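Local coordinates for protein epsin-3 (Saccharomyces cerevisiae, PDB 3ONK) that binds phosphoinositide-enriched membranes through its ENTH domain and takes part in recruiting clathrin to the Golgi network and endosomes for protein sorting and transport, at residues 47-52 with 87-92; 73-78 with 124-129; 94-99 with 118-123. All coordinates share one frame; numbering follows the deposited sequence.

Contact 1 of 3, residues 47-52 with 87-92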
ATOM      1  N   GLU A  47     -10.571  -4.534   7.513  1.00 23.65           N
ATOM      2  CA  GLU A  47     -10.925  -3.136   7.214  1.00 24.87           C
ATOM      3  C   GLU A  47      -9.858  -2.459   6.382  1.00 24.31           C
ATOM      4  O   GLU A  47     -10.157  -1.766   5.408  1.00 24.35           O
ATOM      5  CB  GLU A  47     -11.136  -2.331   8.495  1.00 23.50           C
ATOM      6  CG  GLU A  47     -12.361  -2.737   9.263  1.00 22.15           C
ATOM      7  CD  GLU A  47     -12.535  -1.961  10.548  1.00 24.73           C
ATOM      8  OE1 GLU A  47     -13.386  -2.379  11.350  1.00 32.51           O
ATOM      9  OE2 GLU A  47     -11.829  -0.946  10.768  1.00 23.14           O
ATOM     10  N   ILE A  48      -8.610  -2.672   6.778  1.00 21.91           N
ATOM     11  CA  ILE A  48      -7.452  -2.062   6.123  1.00 22.21           C
ATOM     12  C   ILE A  48      -7.332  -2.581   4.704  1.00 24.43           C
ATOM     13  O   ILE A  48      -7.095  -1.823   3.772  1.00 25.06           O
ATOM     14  CB  ILE A  48      -6.139  -2.404   6.886  1.00 26.53           C
ATOM     15  CG1 ILE A  48      -6.161  -1.818   8.302  1.00 25.47           C
ATOM     16  CG2 ILE A  48      -4.930  -1.903   6.144  1.00 19.40           C
ATOM     17  CD1 ILE A  48      -5.080  -2.389   9.192  1.00 22.14           C
ATOM     18  N   LEU A  49      -7.502  -3.891   4.563  1.00 25.13           N
ATOM     19  CA  LEU A  49      -7.440  -4.572   3.277  1.00 28.97           C
ATOM     20  C   LEU A  49      -8.428  -3.987   2.251  1.00 26.53           C
ATOM     21  O   LEU A  49      -8.034  -3.551   1.170  1.00 31.97           O
ATOM     22  CB  LEU A  49      -7.750  -6.055   3.502  1.00 30.31           C
ATOM     23  CG  LEU A  49      -7.108  -7.086   2.582  1.00 36.24           C
ATOM     24  CD1 LEU A  49      -5.625  -7.255   2.931  1.00 28.93           C
ATOM     25  CD2 LEU A  49      -7.872  -8.431   2.669  1.00 33.95           C
ATOM     26  N   SER A  50      -9.714  -4.013   2.592  1.00 26.46           N
ATOM     27  CA  SER A  50     -10.748  -3.418   1.759  1.00 28.25           C
ATOM     28  C   SER A  50     -10.329  -2.040   1.279  1.00 34.19           C
ATOM     29  O   SER A  50     -10.274  -1.773   0.077  1.00 32.67           O
ATOM     30  CB  SER A  50     -12.029  -3.265   2.560  1.00 27.49           C
ATOM     31  OG  SER A  50     -12.299  -4.452   3.280  1.00 35.33           O
ATOM     32  N   MET A  51     -10.030  -1.177   2.241  1.00 25.07           N
ATOM     33  CA  MET A  51      -9.727   0.217   1.976  1.00 26.19           C
ATOM     34  C   MET A  51      -8.543   0.395   1.021  1.00 30.14           C
ATOM     35  O   MET A  51      -8.589   1.234   0.116  1.00 31.54           O
ATOM     36  CB  MET A  51      -9.457   0.942   3.295  1.00 26.41           C
ATOM     37  CG  MET A  51     -10.658   1.026   4.237  1.00 33.28           C
ATOM     38  SD  MET A  51     -12.035   1.994   3.585  1.00 36.95           S
ATOM     39  CE  MET A  51     -11.172   3.353   2.821  1.00 32.57           C
ATOM     40  N   ILE A  52      -7.484  -0.388   1.221  1.00 22.81           N
ATOM     41  CA  ILE A  52      -6.274  -0.212   0.424  1.00 23.82           C
ATOM     42  C   ILE A  52      -6.485  -0.577  -1.034  1.00 26.31           C
ATOM     43  O   ILE A  52      -6.000   0.113  -1.924  1.00 25.37           O
ATOM     44  CB  ILE A  52      -5.075  -1.026   0.952  1.00 25.38           C
ATOM     45  CG1 ILE A  52      -4.498  -0.386   2.213  1.00 25.26           C
ATOM     46  CG2 ILE A  52      -3.972  -1.070  -0.108  1.00 24.22           C
ATOM     47  CD1 ILE A  52      -3.096  -0.906   2.575  1.00 18.41           C
ATOM     48  N   ASP A  87      -0.153 -12.815   4.256  1.00 19.28           N
ATOM     49  CA  ASP A  87      -0.963 -13.932   3.784  1.00 19.03           C
ATOM     50  C   ASP A  87      -2.195 -13.379   3.062  1.00 22.36           C
ATOM     51  O   ASP A  87      -2.462 -13.740   1.912  1.00 20.98           O
ATOM     52  CB  ASP A  87      -1.389 -14.842   4.950  1.00 23.25           C
ATOM     53  CG  ASP A  87      -0.231 -15.658   5.521  1.00 28.54           C
ATOM     54  OD1 ASP A  87      -0.406 -16.285   6.587  1.00 37.10           O
ATOM     55  OD2 ASP A  87       0.856 -15.684   4.912  1.00 27.57           O
ATOM     56  N   ASP A  88      -2.935 -12.493   3.729  1.00 19.75           N
ATOM     57  CA  ASP A  88      -4.118 -11.860   3.120  1.00 19.00           C
ATOM     58  C   ASP A  88      -3.787 -11.191   1.789  1.00 20.17           C
ATOM     59  O   ASP A  88      -4.441 -11.443   0.781  1.00 19.15           O
ATOM     60  CB  ASP A  88      -4.692 -10.803   4.053  1.00 22.41           C
ATOM     61  CG  ASP A  88      -5.333 -11.399   5.293  1.00 22.63           C
ATOM     62  OD1 ASP A  88      -5.410 -12.642   5.411  1.00 20.38           O
ATOM     63  OD2 ASP A  88      -5.774 -10.609   6.146  1.00 26.23           O
ATOM     64  N   THR A  89      -2.752 -10.354   1.798  1.00 19.67           N
ATOM     65  CA  THR A  89      -2.334  -9.604   0.615  1.00 16.09           C
ATOM     66  C   THR A  89      -1.945 -10.525  -0.541  1.00 17.69           C
ATOM     67  O   THR A  89      -2.231 -10.235  -1.696  1.00 17.80           O
ATOM     68  CB  THR A  89      -1.148  -8.654   0.939  1.00 17.06           C
ATOM     69  OG1 THR A  89      -1.504  -7.767   2.015  1.00 22.29           O
ATOM     70  CG2 THR A  89      -0.773  -7.833  -0.288  1.00 21.24           C
ATOM     71  N   ARG A  90      -1.280 -11.632  -0.237  1.00 17.68           N
ATOM     72  CA  ARG A  90      -0.924 -12.593  -1.287  1.00 21.46           C
ATOM     73  C   ARG A  90      -2.125 -13.105  -2.091  1.00 19.56           C
ATOM     74  O   ARG A  90      -1.991 -13.406  -3.282  1.00 24.91           O
ATOM     75  CB  ARG A  90      -0.082 -13.740  -0.717  1.00 19.88           C
ATOM     76  CG  ARG A  90       1.380 -13.352  -0.590  1.00 18.77           C
ATOM     77  CD  ARG A  90       2.176 -14.312   0.269  1.00 22.27           C
ATOM     78  NE  ARG A  90       3.607 -14.066   0.139  1.00 20.93           N
ATOM     79  CZ  ARG A  90       4.546 -14.829   0.686  1.00 22.54           C
ATOM     80  NH1 ARG A  90       4.209 -15.882   1.431  1.00 24.40           N
ATOM     81  NH2 ARG A  90       5.819 -14.534   0.495  1.00 27.08           N
ATOM     82  N   ASN A  91      -3.292 -13.184  -1.442  1.00 20.16           N
ATOM     83  CA  ASN A  91      -4.527 -13.612  -2.093  1.00 21.85           C
ATOM     84  C   ASN A  91      -5.056 -12.597  -3.118  1.00 25.11           C
ATOM     85  O   ASN A  91      -6.029 -12.864  -3.822  1.00 24.28           O
ATOM     86  CB  ASN A  91      -5.611 -13.928  -1.047  1.00 20.70           C
ATOM     87  CG  ASN A  91      -5.252 -15.125  -0.172  1.00 22.77           C
ATOM     88  OD1 ASN A  91      -4.462 -15.976  -0.568  1.00 21.49           O
ATOM     89  ND2 ASN A  91      -5.840 -15.194   1.026  1.00 22.71           N
ATOM     90  N   SER A  92      -4.401 -11.441  -3.194  1.00 24.62           N
ATOM     91  CA  SER A  92      -4.808 -10.355  -4.080  1.00 25.20           C
ATOM     92  C   SER A  92      -3.711  -9.925  -5.056  1.00 25.59           C
ATOM     93  O   SER A  92      -3.794  -8.831  -5.608  1.00 25.00           O
ATOM     94  CB  SER A  92      -5.208  -9.128  -3.259  1.00 24.81           C
ATOM     95  OG  SER A  92      -6.328  -9.373  -2.434  1.00 27.58           O
TER
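L49 reaches D88 through an unusual first torsion: its chi1 of -149°, roughly 30° short of the fully extended setting, places CD1 in the gap between the two helices. D88 faces the leucine with CB by its place on the helix, while its chi1 of -70° only sets CG beside the backbone N. The two side chains meet at a slant, and the touching atoms are carbons, with L49 CD1 lying 3.8 Å from D88 CB. The aspartate thus offers its methylene to the leucine, and its side chain also touches R45 on the helix of L49. T89 is a looser neighbour, its OG1 standing 4.3 Å from L49 CD1. That hydroxyl is engaged with its own helix, hydrogen-bonded to the carbonyl oxygen of F85, so a threonine can sit buried here without needing a polar partner on the other segment. Leucine suits its place as a branched apolar chain long enough to bring a methyl to the facing helix; the nearest CA atoms, those of L49 and T89, are 7.6 Å apart. This joins helix 42-57 to helix 83-90 in the helical ENTH domain. With no hydrogen bond or salt bridge between the segments and only 119 Å² buried, the join rests on modest van der Waals contact.

Contact 2 of 3, residues 73-78 with 124-129; sequences LLDYLI and IELLSD
I78 points its CB at helix 113-127, where L126 and L127 receive its two branches. CB itself is 4.2 Å from L126 CD2. From there the side chain divides: CG2, anti to the backbone N, comes to 3.6 Å from L126 CD2, the two side chains running alongside in opposite senses. CG1 (chi1 -67°) takes the other course and passes 4.2 Å from L127 CD2, and the terminal CD1 closes to 3.7 Å from that same L127 CD2, with the isoleucine lying nearly perpendicular to L127. Beta-branching lets one residue fill both places in this layer between helices 64-80 and 113-127, part of the superhelix of alpha-helices that makes the ENTH domain; I86 of helix 83-90 touches I78 as well. With only an alanine at I78, both branches vanish, and L126 and L127 would probably face a gap. D75, partly exposed, brings OD1 to 3.8 Å from L126 CD2, while its OD2 pairs with K79 in a salt bridge. Past the end of helix 113-127, S128 OG donates to I124 O at 3.1 Å, approaching that oxygen from the face opposite to S128 N.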
ATOM      1  N   LEU A  73       1.910   2.694   1.488  1.00 17.78           N
ATOM      2  CA  LEU A  73       1.356   2.117   2.718  1.00 19.56           C
ATOM      3  C   LEU A  73       1.518   0.600   2.755  1.00 20.52           C
ATOM      4  O   LEU A  73       1.887   0.021   3.775  1.00 19.52           O
ATOM      5  CB  LEU A  73      -0.131   2.459   2.851  1.00 18.08           C
ATOM      6  CG  LEU A  73      -0.864   1.918   4.081  1.00 17.37           C
ATOM      7  CD1 LEU A  73      -0.150   2.265   5.394  1.00 13.57           C
ATOM      8  CD2 LEU A  73      -2.306   2.440   4.108  1.00 15.75           C
ATOM      9  N   LEU A  74       1.227  -0.036   1.627  1.00 20.38           N
ATOM     10  CA  LEU A  74       1.231  -1.483   1.537  1.00 17.90           C
ATOM     11  C   LEU A  74       2.663  -1.999   1.656  1.00 22.70           C
ATOM     12  O   LEU A  74       2.912  -3.061   2.228  1.00 23.23           O
ATOM     13  CB  LEU A  74       0.580  -1.900   0.214  1.00 22.36           C
ATOM     14  CG  LEU A  74      -0.060  -3.269  -0.029  1.00 25.29           C
ATOM     15  CD1 LEU A  74      -1.041  -3.710   1.057  1.00 20.38           C
ATOM     16  CD2 LEU A  74      -0.751  -3.247  -1.397  1.00 29.59           C
ATOM     17  N   ASP A  75       3.616  -1.227   1.147  1.00 18.74           N
ATOM     18  CA  ASP A  75       5.012  -1.582   1.331  1.00 21.66           C
ATOM     19  C   ASP A  75       5.366  -1.572   2.819  1.00 20.42           C
ATOM     20  O   ASP A  75       5.967  -2.505   3.351  1.00 21.65           O
ATOM     21  CB  ASP A  75       5.919  -0.601   0.584  1.00 23.35           C
ATOM     22  CG  ASP A  75       7.378  -1.011   0.640  1.00 25.72           C
ATOM     23  OD1 ASP A  75       7.724  -2.034   0.021  1.00 29.35           O
ATOM     24  OD2 ASP A  75       8.170  -0.333   1.332  1.00 24.64           O
ATOM     25  N   TYR A  76       4.992  -0.497   3.487  1.00 20.18           N
ATOM     26  CA  TYR A  76       5.295  -0.355   4.901  1.00 21.14           C
ATOM     27  C   TYR A  76       4.673  -1.510   5.689  1.00 20.54           C
ATOM     28  O   TYR A  76       5.297  -2.049   6.595  1.00 20.84           O
ATOM     29  CB  TYR A  76       4.780   0.996   5.412  1.00 18.06           C
ATOM     30  CG  TYR A  76       5.203   1.325   6.826  1.00 23.07           C
ATOM     31  CD1 TYR A  76       6.376   2.040   7.079  1.00 19.27           C
ATOM     32  CD2 TYR A  76       4.435   0.913   7.914  1.00 23.56           C
ATOM     33  CE1 TYR A  76       6.756   2.345   8.379  1.00 23.48           C
ATOM     34  CE2 TYR A  76       4.813   1.204   9.213  1.00 19.52           C
ATOM     35  CZ  TYR A  76       5.971   1.914   9.441  1.00 25.08           C
ATOM     36  OH  TYR A  76       6.340   2.197  10.738  1.00 29.02           O
ATOM     37  N   LEU A  77       3.454  -1.899   5.322  1.00 17.97           N
ATOM     38  CA  LEU A  77       2.709  -2.897   6.087  1.00 20.31           C
ATOM     39  C   LEU A  77       3.304  -4.279   5.919  1.00 26.29           C
ATOM     40  O   LEU A  77       3.309  -5.087   6.842  1.00 21.41           O
ATOM     41  CB  LEU A  77       1.238  -2.914   5.691  1.00 19.92           C
ATOM     42  CG  LEU A  77       0.415  -1.675   6.054  1.00 24.02           C
ATOM     43  CD1 LEU A  77      -1.021  -1.842   5.572  1.00 20.80           C
ATOM     44  CD2 LEU A  77       0.450  -1.394   7.558  1.00 21.79           C
ATOM     45  N   ILE A  78       3.818  -4.545   4.727  1.00 25.24           N
ATOM     46  CA  ILE A  78       4.500  -5.793   4.494  1.00 23.20           C
ATOM     47  C   ILE A  78       5.776  -5.884   5.330  1.00 25.09           C
ATOM     48  O   ILE A  78       6.148  -6.962   5.788  1.00 26.34           O
ATOM     49  CB  ILE A  78       4.703  -6.017   2.990  1.00 29.73           C
ATOM     50  CG1 ILE A  78       3.320  -6.231   2.348  1.00 24.07           C
ATOM     51  CG2 ILE A  78       5.616  -7.204   2.738  1.00 26.83           C
ATOM     52  CD1 ILE A  78       3.267  -5.972   0.890  1.00 30.65           C
ATOM     53  N   ILE A 124       5.628  -6.428  -5.727  1.00 21.76           N
ATOM     54  CA  ILE A 124       5.260  -7.782  -6.124  1.00 23.51           C
ATOM     55  C   ILE A 124       6.465  -8.701  -5.977  1.00 25.31           C
ATOM     56  O   ILE A 124       6.345  -9.843  -5.536  1.00 23.93           O
ATOM     57  CB  ILE A 124       4.667  -7.842  -7.551  1.00 32.76           C
ATOM     58  CG1 ILE A 124       3.255  -7.236  -7.564  1.00 30.71           C
ATOM     59  CG2 ILE A 124       4.628  -9.279  -8.057  1.00 32.88           C
ATOM     60  CD1 ILE A 124       2.734  -6.889  -8.954  1.00 32.34           C
ATOM     61  N   GLU A 125       7.636  -8.185  -6.318  1.00 22.38           N
ATOM     62  CA  GLU A 125       8.861  -8.925  -6.082  1.00 27.26           C
ATOM     63  C   GLU A 125       8.961  -9.216  -4.586  1.00 30.44           C
ATOM     64  O   GLU A 125       9.231 -10.349  -4.196  1.00 26.38           O
ATOM     65  CB  GLU A 125      10.063  -8.120  -6.559  1.00 26.24           C
ATOM     66  CG  GLU A 125      11.325  -8.913  -6.686  1.00 42.48           C
ATOM     67  CD  GLU A 125      12.525  -8.023  -6.925  1.00 50.94           C
ATOM     68  OE1 GLU A 125      12.507  -6.865  -6.449  1.00 54.75           O
ATOM     69  OE2 GLU A 125      13.482  -8.482  -7.584  1.00 61.04           O
ATOM     70  N   LEU A 126       8.708  -8.199  -3.755  1.00 27.13           N
ATOM     71  CA  LEU A 126       8.752  -8.369  -2.295  1.00 24.82           C
ATOM     72  C   LEU A 126       7.762  -9.422  -1.818  1.00 25.32           C
ATOM     73  O   LEU A 126       8.150 -10.415  -1.196  1.00 26.39           O
ATOM     74  CB  LEU A 126       8.496  -7.046  -1.559  1.00 23.69           C
ATOM     75  CG  LEU A 126       8.557  -7.090  -0.019  1.00 21.29           C
ATOM     76  CD1 LEU A 126       9.947  -7.516   0.469  1.00 21.42           C
ATOM     77  CD2 LEU A 126       8.135  -5.758   0.628  1.00 19.00           C
ATOM     78  N   LEU A 127       6.486  -9.212  -2.138  1.00 24.53           N
ATOM     79  CA  LEU A 127       5.408 -10.074  -1.656  1.00 25.05           C
ATOM     80  C   LEU A 127       5.624 -11.546  -1.951  1.00 28.28           C
ATOM     81  O   LEU A 127       5.238 -12.393  -1.155  1.00 31.50           O
ATOM     82  CB  LEU A 127       4.076  -9.678  -2.288  1.00 27.89           C
ATOM     83  CG  LEU A 127       3.103  -8.804  -1.510  1.00 27.45           C
ATOM     84  CD1 LEU A 127       1.940  -8.526  -2.420  1.00 29.22           C
ATOM     85  CD2 LEU A 127       2.627  -9.446  -0.209  1.00 20.67           C
ATOM     86  N   SER A 128       6.206 -11.848  -3.110  1.00 28.99           N
ATOM     87  CA  SER A 128       6.301 -13.230  -3.578  1.00 32.70           C
ATOM     88  C   SER A 128       7.618 -13.917  -3.205  1.00 27.90           C
ATOM     89  O   SER A 128       7.916 -14.998  -3.691  1.00 31.79           O
ATOM     90  CB  SER A 128       6.084 -13.290  -5.090  1.00 34.79           C
ATOM     91  OG  SER A 128       7.202 -12.761  -5.783  1.00 37.63           O
ATOM     92  N   ASP A 129       8.386 -13.306  -2.314  1.00 27.13           N
ATOM     93  CA  ASP A 129       9.691 -13.850  -1.949  1.00 27.59           C
ATOM     94  C   ASP A 129       9.902 -13.889  -0.434  1.00 25.66           C
ATOM     95  O   ASP A 129      10.195 -12.865   0.184  1.00 25.25           O
ATOM     96  CB  ASP A 129      10.802 -13.030  -2.616  1.00 21.72           C
ATOM     97  CG  ASP A 129      12.173 -13.618  -2.368  1.00 27.49           C
ATOM     98  OD1 ASP A 129      12.249 -14.635  -1.650  1.00 25.10           O
ATOM     99  OD2 ASP A 129      13.165 -13.081  -2.900  1.00 23.63           O
TER

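Contact 3 of 3, residues 94-99 with 118-123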
ATOM      1  N   ASN A  94      -3.111 -10.855  -7.963  1.00 23.94           N
ATOM      2  CA  ASN A  94      -3.812 -10.657  -9.231  1.00 29.66           C
ATOM      3  C   ASN A  94      -4.230  -9.205  -9.463  1.00 29.04           C
ATOM      4  O   ASN A  94      -3.925  -8.605 -10.491  1.00 26.90           O
ATOM      5  CB  ASN A  94      -5.054 -11.571  -9.255  1.00 39.07           C
ATOM      6  CG  ASN A  94      -5.555 -11.935  -7.833  1.00 40.65           C
ATOM      7  OD1 ASN A  94      -5.076 -12.903  -7.211  1.00 30.72           O
ATOM      8  ND2 ASN A  94      -6.509 -11.149  -7.317  1.00 37.29           N
ATOM      9  N   LEU A  95      -4.941  -8.663  -8.485  1.00 28.87           N
ATOM     10  CA  LEU A  95      -5.457  -7.304  -8.521  1.00 28.66           C
ATOM     11  C   LEU A  95      -4.309  -6.289  -8.510  1.00 30.46           C
ATOM     12  O   LEU A  95      -4.377  -5.257  -9.171  1.00 28.23           O
ATOM     13  CB  LEU A  95      -6.376  -7.089  -7.312  1.00 25.15           C
ATOM     14  CG  LEU A  95      -7.425  -5.969  -7.226  1.00 27.00           C
ATOM     15  CD1 LEU A  95      -7.342  -5.298  -5.865  1.00 28.36           C
ATOM     16  CD2 LEU A  95      -7.308  -4.933  -8.342  1.00 30.47           C
ATOM     17  N   ILE A  96      -3.259  -6.586  -7.755  1.00 23.07           N
ATOM     18  CA  ILE A  96      -2.124  -5.682  -7.647  1.00 24.33           C
ATOM     19  C   ILE A  96      -1.410  -5.589  -8.990  1.00 31.93           C
ATOM     20  O   ILE A  96      -0.994  -4.495  -9.416  1.00 25.20           O
ATOM     21  CB  ILE A  96      -1.156  -6.159  -6.547  1.00 26.40           C
ATOM     22  CG1 ILE A  96      -1.887  -6.247  -5.202  1.00 22.14           C
ATOM     23  CG2 ILE A  96       0.069  -5.261  -6.458  1.00 25.85           C
ATOM     24  CD1 ILE A  96      -1.035  -6.790  -4.078  1.00 23.96           C
ATOM     25  N   ARG A  97      -1.297  -6.747  -9.652  1.00 29.93           N
ATOM     26  CA  ARG A  97      -0.659  -6.877 -10.962  1.00 30.99           C
ATOM     27  C   ARG A  97      -1.246  -5.928 -11.996  1.00 29.19           C
ATOM     28  O   ARG A  97      -0.554  -5.491 -12.914  1.00 25.60           O
ATOM     29  CB  ARG A  97      -0.771  -8.322 -11.482  1.00 29.21           C
ATOM     30  CG  ARG A  97       0.069  -9.337 -10.716  1.00 34.20           C
ATOM     31  CD  ARG A  97       0.517 -10.524 -11.600  1.00 39.87           C
ATOM     32  NE  ARG A  97       1.245 -11.526 -10.820  1.00 32.84           N
ATOM     33  CZ  ARG A  97       2.568 -11.569 -10.699  1.00 38.97           C
ATOM     34  NH1 ARG A  97       3.127 -12.513  -9.956  1.00 43.42           N
ATOM     35  NH2 ARG A  97       3.334 -10.681 -11.323  1.00 39.95           N
ATOM     36  N   ILE A  98      -2.528  -5.623 -11.857  1.00 26.91           N
ATOM     37  CA  ILE A  98      -3.183  -4.718 -12.793  1.00 26.94           C
ATOM     38  C   ILE A  98      -2.389  -3.420 -12.923  1.00 31.46           C
ATOM     39  O   ILE A  98      -2.323  -2.840 -14.002  1.00 32.10           O
ATOM     40  CB  ILE A  98      -4.644  -4.398 -12.360  1.00 32.29           C
ATOM     41  CG1 ILE A  98      -5.409  -3.716 -13.491  1.00 42.59           C
ATOM     42  CG2 ILE A  98      -4.678  -3.498 -11.135  1.00 31.20           C
ATOM     43  CD1 ILE A  98      -6.751  -3.139 -13.047  1.00 43.10           C
ATOM     44  N   LEU A  99      -1.769  -2.976 -11.828  1.00 26.02           N
ATOM     45  CA  LEU A  99      -1.081  -1.682 -11.812  1.00 24.93           C
ATOM     46  C   LEU A  99       0.202  -1.685 -12.619  1.00 26.91           C
ATOM     47  O   LEU A  99       0.783  -0.626 -12.867  1.00 26.55           O
ATOM     48  CB  LEU A  99      -0.789  -1.226 -10.376  1.00 24.55           C
ATOM     49  CG  LEU A  99      -2.042  -0.863  -9.575  1.00 28.04           C
ATOM     50  CD1 LEU A  99      -1.678  -0.387  -8.158  1.00 24.30           C
ATOM     51  CD2 LEU A  99      -2.850   0.189 -10.324  1.00 26.46           C
ATOM     52  N   THR A 118       6.961   1.153 -11.182  1.00 27.45           N
ATOM     53  CA  THR A 118       8.189   0.781 -10.481  1.00 29.13           C
ATOM     54  C   THR A 118       7.942   0.410  -9.011  1.00 30.81           C
ATOM     55  O   THR A 118       8.581  -0.508  -8.490  1.00 29.96           O
ATOM     56  CB  THR A 118       9.274   1.883 -10.581  1.00 32.13           C
ATOM     57  OG1 THR A 118       8.879   3.031  -9.825  1.00 38.48           O
ATOM     58  CG2 THR A 118       9.483   2.297 -12.032  1.00 30.17           C
ATOM     59  N   ARG A 119       7.017   1.101  -8.342  1.00 27.77           N
ATOM     60  CA  ARG A 119       6.652   0.713  -6.976  1.00 25.19           C
ATOM     61  C   ARG A 119       5.943  -0.632  -6.981  1.00 24.59           C
ATOM     62  O   ARG A 119       6.173  -1.475  -6.120  1.00 26.42           O
ATOM     63  CB  ARG A 119       5.715   1.733  -6.321  1.00 25.45           C
ATOM     64  CG  ARG A 119       6.322   3.086  -6.040  1.00 27.68           C
ATOM     65  CD  ARG A 119       7.611   2.963  -5.269  1.00 35.50           C
ATOM     66  NE  ARG A 119       7.413   2.619  -3.861  1.00 43.59           N
ATOM     67  CZ  ARG A 119       7.392   3.496  -2.856  1.00 33.14           C
ATOM     68  NH1 ARG A 119       7.220   3.072  -1.610  1.00 31.06           N
ATOM     69  NH2 ARG A 119       7.545   4.790  -3.091  1.00 34.84           N
ATOM     70  N   VAL A 120       5.040  -0.820  -7.935  1.00 27.31           N
ATOM     71  CA  VAL A 120       4.246  -2.041  -7.947  1.00 26.59           C
ATOM     72  C   VAL A 120       5.103  -3.254  -8.288  1.00 23.19           C
ATOM     73  O   VAL A 120       4.956  -4.310  -7.684  1.00 24.95           O
ATOM     74  CB  VAL A 120       3.037  -1.950  -8.883  1.00 23.43           C
ATOM     75  CG1 VAL A 120       3.408  -2.430 -10.263  1.00 26.79           C
ATOM     76  CG2 VAL A 120       1.916  -2.803  -8.335  1.00 26.45           C
ATOM     77  N   LYS A 121       6.011  -3.098  -9.241  1.00 23.68           N
ATOM     78  CA  LYS A 121       6.971  -4.159  -9.540  1.00 27.73           C
ATOM     79  C   LYS A 121       7.820  -4.538  -8.318  1.00 24.39           C
ATOM     80  O   LYS A 121       8.071  -5.720  -8.071  1.00 24.06           O
ATOM     81  CB  LYS A 121       7.861  -3.772 -10.725  1.00 29.75           C
ATOM     82  CG  LYS A 121       7.115  -3.716 -12.064  1.00 34.67           C
ATOM     83  CD  LYS A 121       8.077  -3.446 -13.212  1.00 38.20           C
ATOM     84  CE  LYS A 121       7.392  -2.720 -14.372  1.00 44.29           C
ATOM     85  NZ  LYS A 121       7.868  -1.299 -14.493  1.00 41.54           N
ATOM     86  N   ALA A 122       8.249  -3.543  -7.549  1.00 20.77           N
ATOM     87  CA  ALA A 122       9.051  -3.816  -6.353  1.00 26.60           C
ATOM     88  C   ALA A 122       8.229  -4.546  -5.284  1.00 26.38           C
ATOM     89  O   ALA A 122       8.681  -5.525  -4.691  1.00 25.51           O
ATOM     90  CB  ALA A 122       9.641  -2.525  -5.792  1.00 22.70           C
ATOM     91  N   LEU A 123       7.010  -4.071  -5.053  1.00 25.36           N
ATOM     92  CA  LEU A 123       6.134  -4.694  -4.078  1.00 22.80           C
ATOM     93  C   LEU A 123       5.834  -6.148  -4.444  1.00 22.92           C
ATOM     94  O   LEU A 123       5.765  -7.005  -3.571  1.00 23.14           O
ATOM     95  CB  LEU A 123       4.822  -3.924  -3.970  1.00 25.03           C
ATOM     96  CG  LEU A 123       4.004  -4.232  -2.722  1.00 28.37           C
ATOM     97  CD1 LEU A 123       4.532  -3.395  -1.570  1.00 31.58           C
ATOM     98  CD2 LEU A 123       2.546  -3.934  -2.949  1.00 32.55           C
TER
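In the all-helical ENTH domain, the short helix 93-97 and the turn after it lie against the middle of helix 113-127, and V120 is the residue on which I96 and L99 converge. All of these are buried. V120 has more of its surface buried by the other segment than any other residue here, and its CA is only 6.6 Å from that of L99, a close approach that suits a short, beta-branched side chain: a valine has two methyls to spread across the neighbouring segment and little length to accommodate.

The methyl CG2 of V120 does most of the work. It lies 3.6 Å from I96 CG2, where the methyls meet side by side, and 3.7 Å from L99 CB. I96 can present that methyl because CG2 stands anti to its backbone N, with CG1 (chi1 -58°) anti to the carbonyl carbon. The other valine methyl, CG1, rests against main chain, 4.0 Å from L99 C. One turn further along helix 113-127, L123 CD2 is a more distant neighbour at 4.5 Å from I96 CG2; its side chain also reaches L74 of helix 64-80. L99 touches F56 and I67, and I96 touches F53, so the same residues face several helices at once.

The polar atom nearest to V120 across the contact is I96 O, 3.5 Å from its CG2. It accepts the backbone N-H of L99 at 3.0 Å, a three-residue spacing that matches the 3-10 conformation at L99, so this oxygen has a hydrogen-bond donor within its own segment. With no hydrogen bond crossing between the segments, the 179 Å² they bury depends on the fit of aliphatic surfaces, where the shape of each branched residue matters more than any charge.

From the N terminus, helix 42-57 opens contact 1 and helix 64-80 opens contact 2 before the first loop has closed. Contact 1 closes at residues 87-92, so the two loops cross. Contact 3 begins afterwards at 94-99 and closes at 118-123, in series with contact 1 and nested inside the loop that contact 2 completes at 124-129. Contacts 2 and 3 share helix 113-127, and L123 packs against D75 and I78 between them. T89 brings all three together: its CG2 reaches L127 of contact 2 and I96 of contact 3. R90 NE also probably hydrogen-bonds to L127 O. Together the contacts tie helices 42-57, 64-80, 83-90, 93-97 and 113-127 together within the domain.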